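PDB 6A51: CheQ from Campylobacter jejuni subsp. jejuni, which probably acts as a transcriptional regulator, controlling, together with CheP, expression of the core chemotaxis operon cheVAW. Local coordinates for residues F149-A153 / P154-R158. Residues are numbered along the deposited sequence; the frame is centred on the assembly and turned at random.
Sequences FFSPA and PFEKR
Ser151 reaches across the loop to the carboxylate of Glu156, its OG giving a hydrogen bond of 3.1 Å to Glu156 OE1 from above the carboxylate plane, 55° out of it. Arg158 NH2 donates to the same oxygen through the opposite face, at 3.2 Å from Glu156 OE1, so OE1 is held between hydroxyl and guanidinium. The arginine approaches side-on: its NE makes a nearly straight salt bridge to Glu156 OE2 at 2.7 Å, with the acceptor close to the guanidinium plane. OE2 also accepts from the backbone N of Arg158, through its anti lone pair, the one pointing away from OE1. Four donors thus fix the carboxylate and its rotation, and the positive neighbour would tend to keep it ionised. Glu156 gets there by folding back: CG is anti to the backbone N (chi1 -172°), and a bend at chi2 (51°) swings the acid toward Ser151. Nearer the turn, the bent chain of Lys157 lays CD and NZ alongside the methyl of Ala153, with NZ 3.5 Å from Ala153 CB; NZ also sits over one face of the Phe155 ring, offset toward its rim. Arg158 NH1 hydrogen-bonds Tyr143 OH, tying the cluster to strand 142-146. This is a surface loop linking strands 142-146 and 159-160 of the C-terminal antiparallel sheet, braced across its width by the Glu156 carboxylate, held between Ser151 and Arg158.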
loop_
_atom_site.group_PDB
_atom_site.type_symbol
_atom_site.label_atom_id
_atom_site.label_comp_id
_atom_site.label_asym_id
_atom_site.label_seq_id
_atom_site.Cartn_x
_atom_site.Cartn_y
_atom_site.Cartn_z
ATOM N N PHE A 149 14.231 16.718 13.005
ATOM C CA PHE A 149 13.254 16.535 14.082
ATOM C C PHE A 149 13.900 15.987 15.353
ATOM O O PHE A 149 13.726 16.550 16.443
ATOM C CB PHE A 149 12.120 15.620 13.621
ATOM C CG PHE A 149 11.027 15.434 14.646
ATOM C CD1 PHE A 149 10.162 16.483 14.960
ATOM C CD2 PHE A 149 10.844 14.201 15.281
ATOM C CE1 PHE A 149 9.140 16.315 15.900
ATOM C CE2 PHE A 149 9.819 14.013 16.220
ATOM C CZ PHE A 149 8.969 15.074 16.531
ATOM N N PHE A 150 14.623 14.869 15.246
ATOM C CA PHE A 150 15.330 14.320 16.402
ATOM C C PHE A 150 16.600 13.653 15.895
ATOM O O PHE A 150 16.549 12.598 15.256
ATOM C CB PHE A 150 14.458 13.335 17.207
ATOM C CG PHE A 150 15.106 12.875 18.512
ATOM C CD1 PHE A 150 15.287 13.769 19.575
ATOM C CD2 PHE A 150 15.556 11.562 18.666
ATOM C CE1 PHE A 150 15.905 13.356 20.776
ATOM C CE2 PHE A 150 16.173 11.135 19.859
ATOM C CZ PHE A 150 16.353 12.037 20.913
ATOM N N SER A 151 17.741 14.278 16.163
ATOM C CA SER A 151 19.035 13.655 15.916
ATOM C C SER A 151 19.894 13.946 17.135
ATOM O O SER A 151 20.538 15.002 17.226
ATOM C CB SER A 151 19.677 14.167 14.623
ATOM O OG SER A 151 20.932 13.533 14.395
ATOM N N PRO A 152 19.901 13.045 18.118
ATOM C CA PRO A 152 20.705 13.286 19.327
ATOM C C PRO A 152 22.195 13.096 19.078
ATOM O O PRO A 152 23.017 13.799 19.675
ATOM C CB PRO A 152 20.158 12.255 20.319
ATOM C CG PRO A 152 19.711 11.115 19.431
ATOM C CD PRO A 152 19.179 11.762 18.168
ATOM N N ALA A 153 22.548 12.162 18.177
ATOM C CA ALA A 153 23.918 11.799 17.821
ATOM C C ALA A 153 24.718 13.023 17.372
ATOM O O ALA A 153 24.117 14.061 17.060
ATOM C CB ALA A 153 23.893 10.725 16.726
ATOM N N PRO A 154 26.061 12.950 17.315
ATOM C CA PRO A 154 26.846 14.131 16.892
ATOM C C PRO A 154 26.621 14.543 15.443
ATOM O O PRO A 154 26.726 15.733 15.127
ATOM C CB PRO A 154 28.301 13.693 17.112
ATOM C CG PRO A 154 28.234 12.486 17.985
ATOM C CD PRO A 154 26.938 11.824 17.691
ATOM N N PHE A 155 26.361 13.590 14.551
ATOM C CA PHE A 155 25.992 13.862 13.169
ATOM C C PHE A 155 24.894 12.877 12.788
ATOM O O PHE A 155 24.579 11.948 13.541
ATOM C CB PHE A 155 27.202 13.763 12.215
ATOM C CG PHE A 155 28.055 12.538 12.437
ATOM C CD1 PHE A 155 27.727 11.330 11.843
ATOM C CD2 PHE A 155 29.180 12.593 13.249
ATOM C CE1 PHE A 155 28.507 10.204 12.055
ATOM C CE2 PHE A 155 29.967 11.464 13.462
ATOM C CZ PHE A 155 29.630 10.275 12.866
ATOM N N GLU A 156 24.301 13.089 11.613
ATOM C CA GLU A 156 23.178 12.272 11.165
ATOM C C GLU A 156 23.681 10.930 10.633
ATOM O O GLU A 156 24.457 10.891 9.673
ATOM C CB GLU A 156 22.379 13.021 10.100
ATOM C CG GLU A 156 21.089 12.335 9.714
ATOM C CD GLU A 156 20.235 11.983 10.921
ATOM O OE1 GLU A 156 19.768 12.913 11.623
ATOM O OE2 GLU A 156 20.041 10.770 11.169
ATOM N N LYS A 157 23.229 9.831 11.246
ATOM C CA LYS A 157 23.709 8.486 10.935
ATOM C C LYS A 157 22.678 7.605 10.223
ATOM O O LYS A 157 22.994 6.451 9.901
ATOM C CB LYS A 157 24.173 7.790 12.228
ATOM C CG LYS A 157 25.216 8.555 13.070
ATOM C CD LYS A 157 25.141 8.107 14.546
ATOM C CE LYS A 157 26.482 8.183 15.277
ATOM N NZ LYS A 157 26.995 9.572 15.477
ATOM N N ARG A 158 21.456 8.102 9.991
ATOM C CA ARG A 158 20.379 7.366 9.337
ATOM C C ARG A 158 20.445 7.534 7.818
ATOM O O ARG A 158 21.192 8.359 7.293
ATOM C CB ARG A 158 19.032 7.850 9.843
ATOM C CG ARG A 158 18.760 7.547 11.302
ATOM C CD ARG A 158 17.479 8.237 11.798
ATOM N NE ARG A 158 17.633 9.692 11.941
ATOM C CZ ARG A 158 16.645 10.528 12.264
ATOM N NH1 ARG A 158 15.425 10.051 12.482
ATOM N NH2 ARG A 158 16.879 11.835 12.384
#